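Local structure of putative uncharacterized protein (Wolbachia pipientis, 3F4S) at residues 124-127 / 128-131; 131-135 / 136-140; 167-170 / 171-174. The protein is a DsbA-type oxidoreductase with a thioredoxin fold that probably introduces disulfide bonds into substrate proteins by thiol-disulfide exchange. The protein carries 1 engineered substitution. All blocks are in the same frame, centred on the assembly; numbering follows the deposited sequence.

How the interactions relate
Interactions 1 and 2 are the two ends of one helix, 127-135: residues 124-131 start it with an Asx turn, and residues 131-140 finish it with a Schellman motif. They share R131, and their centres lie 11 Å apart. Interaction 3 belongs to another part of the thioredoxin fold, the cis-proline loop of residues 167-174 that leads from helix 150-167 into strand 174-179. Its centre is 26 Å from that of interaction 1 and 31 Å from that of interaction 2. The C51-C54 disulfide, probably the redox centre as in other DsbA proteins, adjoins interaction 3 through V172 in the conformer described, whereas interaction 2 borders the second disulfide, C97-C146, through the contact of L138 with C97.

Interaction 1. Residues 124-127 / 128-131; sequences SDLT and LLQR
L126 and L129 meet where the chain turns into helix 127-135, the CD2 methyl of L126 lying 4.3 Å from CD1 of L129. Both are branched, apolar side chains: L129 suits the inner face of the helix, and L126 extends that apolar surface at its start. They rest together on I147 of helix 140-147, and both also meet helix 86-94, L126 at Y86 and K90, L129 at A91 and L94. L128 completes the tight side. Its CD1 sits over the centre of the R131 guanidinium, 3.3 Å above that plane, and the arginine gets there because its chain bends twice, at chi2 -111° and chi3 -80°. NH1 of R131 is then bonded to S114.

The outer side is polar and looser. T127 and Q130 are exposed, and Q130 runs out extended, touching residues 124-127 through CB, 3.4 Å from T127 O, and CG, 3.6 Å from L126 O. Here D125 makes an Asx turn. Its OD1 accepts the backbone N of T127 at 2.9 Å, from above the carboxylate plane, and T127 OG1 at 2.6 Å on the syn side. The other oxygen, OD2, is taken by N119. A water receives the N-H of L128 and donates to the carbonyl O of D125. Regular helical bonds follow, from Q130 N to L126 O at 3.1 Å and R131 N to T127 O at 2.9 Å.

L126 holds the N-cap position yet has no polar side chain to offer, so the neighbouring aspartate and a water serve the first N-H groups of the helix instead. A negative carboxylate at this end would be expected to interact favourably with the helix dipole, while its two grips by T127 and one by N119 fix how it is turned.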
loop_
_atom_site.group_PDB
_atom_site.type_symbol
_atom_site.label_atom_id
_atom_site.label_comp_id
_atom_site.label_asym_id
_atom_site.label_seq_id
_atom_site.Cartn_x
_atom_site.Cartn_y
_atom_site.Cartn_z
ATOM N N SER A 124 -12.137 -13.393 14.391
ATOM C CA SER A 124 -13.108 -13.291 13.307
ATOM C C SER A 124 -14.061 -12.119 13.507
ATOM O O SER A 124 -14.957 -11.896 12.696
ATOM C CB SER A 124 -13.915 -14.591 13.182
ATOM O OG SER A 124 -13.079 -15.692 12.870
ATOM N N ASP A 125 -13.876 -11.378 14.593
ATOM C CA ASP A 125 -14.757 -10.255 14.914
ATOM C C ASP A 125 -14.382 -9.047 14.053
ATOM O O ASP A 125 -13.290 -8.504 14.199
ATOM C CB ASP A 125 -14.627 -9.920 16.406
ATOM C CG ASP A 125 -15.538 -8.774 16.852
ATOM O OD1 ASP A 125 -16.234 -8.168 16.002
ATOM O OD2 ASP A 125 -15.550 -8.481 18.073
ATOM N N LEU A 126 -15.279 -8.649 13.148
ATOM C CA LEU A 126 -15.023 -7.535 12.228
ATOM C C LEU A 126 -15.731 -6.234 12.632
ATOM O O LEU A 126 -15.959 -5.344 11.804
ATOM C CB LEU A 126 -15.395 -7.928 10.792
ATOM C CG LEU A 126 -14.672 -9.173 10.260
ATOM C CD1 LEU A 126 -15.095 -9.477 8.823
ATOM C CD2 LEU A 126 -13.156 -9.009 10.358
ATOM N N THR A 127 -16.055 -6.107 13.912
ATOM C CA THR A 127 -16.681 -4.879 14.423
ATOM C C THR A 127 -15.907 -3.624 13.991
ATOM O O THR A 127 -16.496 -2.602 13.643
ATOM C CB THR A 127 -16.786 -4.909 15.959
ATOM O OG1 THR A 127 -17.637 -5.987 16.358
ATOM C CG2 THR A 127 -17.366 -3.600 16.493
ATOM N N LEU A 128 -14.581 -3.697 14.009
ATOM C CA LEU A 128 -13.783 -2.537 13.619
ATOM C C LEU A 128 -14.125 -2.096 12.197
ATOM O O LEU A 128 -14.267 -0.900 11.926
ATOM C CB LEU A 128 -12.277 -2.817 13.737
ATOM C CG LEU A 128 -11.384 -1.696 13.185
ATOM C CD1 LEU A 128 -11.735 -0.329 13.802
ATOM C CD2 LEU A 128 -9.906 -2.010 13.431
ATOM N N LEU A 129 -14.248 -3.057 11.285
ATOM C CA LEU A 129 -14.606 -2.721 9.907
ATOM C C LEU A 129 -16.034 -2.159 9.812
ATOM O O LEU A 129 -16.295 -1.285 8.996
ATOM C CB LEU A 129 -14.416 -3.920 8.964
ATOM C CG LEU A 129 -12.994 -4.494 8.868
ATOM C CD1 LEU A 129 -12.912 -5.595 7.812
ATOM C CD2 LEU A 129 -11.961 -3.408 8.594
ATOM N N GLN A 130 -16.955 -2.667 10.628
ATOM C CA GLN A 130 -18.308 -2.103 10.675
ATOM C C GLN A 130 -18.247 -0.639 11.097
ATOM O O GLN A 130 -18.968 0.199 10.558
ATOM C CB GLN A 130 -19.209 -2.870 11.646
ATOM C CG GLN A 130 -19.406 -4.342 11.318
ATOM C CD GLN A 130 -20.301 -5.054 12.325
ATOM O OE1 GLN A 130 -20.881 -4.431 13.219
ATOM N NE2 GLN A 130 -20.429 -6.364 12.171
ATOM N N ARG A 131 -17.382 -0.337 12.061
ATOM C CA ARG A 131 -17.241 1.029 12.545
ATOM C C ARG A 131 -16.671 1.936 11.459
ATOM O O ARG A 131 -17.178 3.034 11.205
ATOM C CB ARG A 131 -16.370 1.071 13.804
ATOM C CG ARG A 131 -16.138 2.484 14.342
ATOM C CD ARG A 131 -14.696 2.902 14.153
ATOM N NE ARG A 131 -13.849 2.336 15.202
ATOM C CZ ARG A 131 -12.550 2.570 15.334
ATOM N NH1 ARG A 131 -11.905 3.344 14.467
ATOM N NH2 ARG A 131 -11.890 2.018 16.337
HETATM O O HOH W 1 -12.962 -5.809 15.087
#

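Interaction 2. Residues 131-135 / 136-140; sequences RIAAL and SNLKQ
N137 bonds back to A134 from a left-handed backbone conformation, phi 59°, and so ends helix 127-135 in a Schellman motif. Asparagine tolerates positive phi better than most non-glycine residues, which suits it to this C-prime place. Its N meets A134 O at 3.0 Å from well above the carbonyl plane, while L138 N reaches further back to A133 O, also at 3.0 Å. The reversal brings L138 CB to 4.1 Å from A133 CB, the hydrophobic contact that commonly accompanies this motif. The small A133 allows this close approach, and L138 packs on C97 and Y98 of the neighbouring loop.

S136, the first residue to leave the helix, turns its hydroxyl between its own N and carbonyl carbon (chi1 62°). OG thereby comes within 3.0 Å of both I132 O and A133 O, and is bonded with Y98 OH as well. On the outside a water donates to L135 O and N137 OD1.

Three carbonyls at the end of the helix thus find clear donors, A133 O in L138 N, A134 O in N137 N and L135 O in the water, with the S136 hydroxyl lying close to those of I132 and A133.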
loop_
_atom_site.group_PDB
_atom_site.type_symbol
_atom_site.label_atom_id
_atom_site.label_comp_id
_atom_site.label_asym_id
_atom_site.label_seq_id
_atom_site.Cartn_x
_atom_site.Cartn_y
_atom_site.Cartn_z
ATOM N N ARG A 131 -17.382 -0.337 12.061
ATOM C CA ARG A 131 -17.241 1.029 12.545
ATOM C C ARG A 131 -16.671 1.936 11.459
ATOM O O ARG A 131 -17.178 3.034 11.205
ATOM C CB ARG A 131 -16.370 1.071 13.804
ATOM C CG ARG A 131 -16.138 2.484 14.342
ATOM C CD ARG A 131 -14.696 2.902 14.153
ATOM N NE ARG A 131 -13.849 2.336 15.202
ATOM C CZ ARG A 131 -12.550 2.570 15.334
ATOM N NH1 ARG A 131 -11.905 3.344 14.467
ATOM N NH2 ARG A 131 -11.890 2.018 16.337
ATOM N N ILE A 132 -15.622 1.470 10.804
ATOM C CA ILE A 132 -15.004 2.257 9.745
ATOM C C ILE A 132 -15.972 2.469 8.578
ATOM O O ILE A 132 -16.045 3.562 8.006
ATOM C CB ILE A 132 -13.685 1.626 9.277
ATOM C CG1 ILE A 132 -12.643 1.731 10.403
ATOM C CG2 ILE A 132 -13.204 2.292 7.989
ATOM C CD1 ILE A 132 -11.318 1.021 10.120
ATOM N N ALA A 133 -16.718 1.425 8.232
ATOM C CA ALA A 133 -17.734 1.511 7.191
ATOM C C ALA A 133 -18.797 2.554 7.546
ATOM O O ALA A 133 -19.168 3.386 6.722
ATOM C CB ALA A 133 -18.375 0.150 6.971
ATOM N N ALA A 134 -19.276 2.526 8.784
ATOM C CA ALA A 134 -20.290 3.487 9.200
ATOM C C ALA A 134 -19.758 4.921 9.126
ATOM O O ALA A 134 -20.428 5.822 8.618
ATOM C CB ALA A 134 -20.793 3.167 10.599
ATOM N N LEU A 135 -18.543 5.125 9.627
ATOM C CA LEU A 135 -17.945 6.454 9.631
ATOM C C LEU A 135 -17.754 6.992 8.216
ATOM O O LEU A 135 -17.702 8.206 8.011
ATOM C CB LEU A 135 -16.617 6.453 10.397
ATOM C CG LEU A 135 -16.714 6.341 11.923
ATOM C CD1 LEU A 135 -15.329 6.099 12.543
ATOM C CD2 LEU A 135 -17.376 7.583 12.530
ATOM N N SER A 136 -17.653 6.090 7.241
ATOM C CA SER A 136 -17.471 6.506 5.851
ATOM C C SER A 136 -18.770 6.444 5.049
ATOM O O SER A 136 -18.750 6.558 3.824
ATOM C CB SER A 136 -16.390 5.663 5.167
ATOM O OG SER A 136 -16.759 4.302 5.135
ATOM N N ASN A 137 -19.895 6.279 5.743
ATOM C CA ASN A 137 -21.200 6.257 5.089
ATOM C C ASN A 137 -21.361 5.161 4.033
ATOM O O ASN A 137 -22.119 5.319 3.075
ATOM C CB ASN A 137 -21.515 7.633 4.489
ATOM C CG ASN A 137 -21.303 8.746 5.486
ATOM O OD1 ASN A 137 -20.460 9.631 5.298
ATOM N ND2 ASN A 137 -22.036 8.686 6.579
ATOM N N LEU A 138 -20.641 4.059 4.215
ATOM C CA LEU A 138 -20.794 2.889 3.365
ATOM C C LEU A 138 -22.033 2.128 3.824
ATOM O O LEU A 138 -22.143 1.756 4.990
ATOM C CB LEU A 138 -19.548 2.000 3.460
ATOM C CG LEU A 138 -19.451 0.816 2.494
ATOM C CD1 LEU A 138 -19.410 1.293 1.044
ATOM C CD2 LEU A 138 -18.226 -0.037 2.813
ATOM N N LYS A 139 -22.975 1.906 2.915
ATOM C CA LYS A 139 -24.217 1.238 3.291
ATOM C C LYS A 139 -23.990 -0.239 3.596
ATOM O O LYS A 139 -23.063 -0.856 3.067
ATOM C CB LYS A 139 -25.286 1.416 2.213
ATOM C CG LYS A 139 -25.985 2.767 2.276
ATOM C CD LYS A 139 -27.116 2.866 1.272
ATOM C CE LYS A 139 -28.271 1.932 1.618
ATOM N NZ LYS A 139 -29.479 2.200 0.774
ATOM N N GLN A 140 -24.838 -0.809 4.445
ATOM C CA GLN A 140 -24.655 -2.195 4.865
ATOM C C GLN A 140 -24.621 -3.182 3.695
ATOM O O GLN A 140 -23.803 -4.103 3.685
ATOM C CB GLN A 140 -25.714 -2.613 5.889
ATOM C CG GLN A 140 -25.425 -3.959 6.536
ATOM C CD GLN A 140 -24.067 -3.998 7.219
ATOM O OE1 GLN A 140 -23.599 -2.994 7.756
ATOM N NE2 GLN A 140 -23.430 -5.160 7.202
HETATM O O HOH W 2 -18.043 10.991 6.832
#

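Interaction 3. Residues 167-170 / 171-174; sequences LGIT and AVPI. Engineered in segment 171-174: V172 (natural residue Thr).
I169, T170 and A171 form the bend in which the chain doubles back on itself after helix 150-167. The CG2 methyl of I169 does the touching: chi1 -57° sets CG1 beside the backbone N and leaves CG2 anti to N, 3.8 Å from A171 O and 4.0 Å from CG1 of I174. The two isoleucine side chains run antiparallel past one another and touch through these two carbons, and I169 is buried as its type would suggest. The same methyl lies 4.3 Å from CG1 of V172, an engineered residue that replaces threonine. T170 and A171 are exposed at the outside of the bend. A water spans them, accepting from T170 N at 2.9 Å and donating to A171 O at 3.2 Å.

V172 precedes P173 across a cis peptide bond, as in the cis-proline loop of thioredoxin-fold enzymes. In the conformer described, its side chain touches the C51-C54 pair, probably the redox centre.

Around the bend, I169 leans on F82 and on Y46 of strand 41-47. I174 starts strand 174-179 with a backbone bond to Y46, and P173 makes one to G195, just past strand 192-194, so the loop links helix 150-167 to the central sheet.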
loop_
_atom_site.group_PDB
_atom_site.type_symbol
_atom_site.label_atom_id
_atom_site.label_comp_id
_atom_site.label_asym_id
_atom_site.label_seq_id
_atom_site.Cartn_x
_atom_site.Cartn_y
_atom_site.Cartn_z
ATOM N N LEU A 167 9.146 -11.594 -5.970
ATOM C CA LEU A 167 9.861 -10.534 -5.271
ATOM C C LEU A 167 10.485 -10.999 -3.957
ATOM O O LEU A 167 11.185 -10.235 -3.296
ATOM C CB LEU A 167 8.945 -9.329 -5.043
ATOM C CG LEU A 167 8.386 -8.675 -6.307
ATOM C CD1 LEU A 167 7.321 -7.641 -5.962
ATOM C CD2 LEU A 167 9.509 -8.054 -7.114
ATOM N N GLY A 168 10.231 -12.250 -3.584
ATOM C CA GLY A 168 10.827 -12.829 -2.391
ATOM C C GLY A 168 10.364 -12.221 -1.079
ATOM O O GLY A 168 11.117 -12.181 -0.102
ATOM N N ILE A 169 9.122 -11.755 -1.038
ATOM C CA ILE A 169 8.610 -11.121 0.171
ATOM C C ILE A 169 8.249 -12.141 1.249
ATOM O O ILE A 169 7.463 -13.061 1.018
ATOM C CB ILE A 169 7.401 -10.216 -0.128
ATOM C CG1 ILE A 169 7.790 -9.155 -1.157
ATOM C CG2 ILE A 169 6.892 -9.564 1.153
ATOM C CD1 ILE A 169 6.702 -8.143 -1.426
ATOM N N THR A 170 8.839 -11.975 2.429
ATOM C CA THR A 170 8.501 -12.817 3.570
ATOM C C THR A 170 7.891 -11.975 4.682
ATOM O O THR A 170 6.779 -12.246 5.142
ATOM C CB THR A 170 9.726 -13.587 4.094
ATOM O OG1 THR A 170 10.727 -12.660 4.525
ATOM C CG2 THR A 170 10.306 -14.470 2.992
ATOM N N ALA A 171 8.613 -10.940 5.098
ATOM C CA ALA A 171 8.132 -10.046 6.141
ATOM C C ALA A 171 7.668 -8.719 5.558
ATOM O O ALA A 171 8.108 -8.311 4.487
ATOM C CB ALA A 171 9.217 -9.808 7.170
ATOM N N VAL A 172 6.771 -8.047 6.272
ATOM C CA VAL A 172 6.282 -6.745 5.848
ATOM C C VAL A 172 6.545 -5.723 6.954
ATOM O O VAL A 172 6.691 -6.093 8.122
ATOM C CB VAL A 172 4.776 -6.798 5.474
ATOM C CG1 VAL A 172 4.606 -7.334 4.060
ATOM C CG2 VAL A 172 3.995 -7.651 6.477
ATOM N N PRO A 173 6.618 -4.436 6.589
ATOM C CA PRO A 173 6.399 -3.944 5.222
ATOM C C PRO A 173 7.635 -4.035 4.321
ATOM O O PRO A 173 8.768 -4.162 4.788
ATOM C CB PRO A 173 6.049 -2.482 5.451
ATOM C CG PRO A 173 6.864 -2.109 6.666
ATOM C CD PRO A 173 6.947 -3.343 7.524
ATOM N N ILE A 174 7.400 -3.957 3.018
ATOM C CA ILE A 174 8.470 -3.870 2.041
ATOM C C ILE A 174 8.158 -2.708 1.104
ATOM O O ILE A 174 6.997 -2.507 0.712
ATOM C CB ILE A 174 8.590 -5.163 1.219
ATOM C CG1 ILE A 174 9.099 -6.313 2.092
ATOM C CG2 ILE A 174 9.513 -4.953 0.029
ATOM C CD1 ILE A 174 10.571 -6.216 2.429
HETATM O O HOH W 3 10.485 -9.662 2.913
#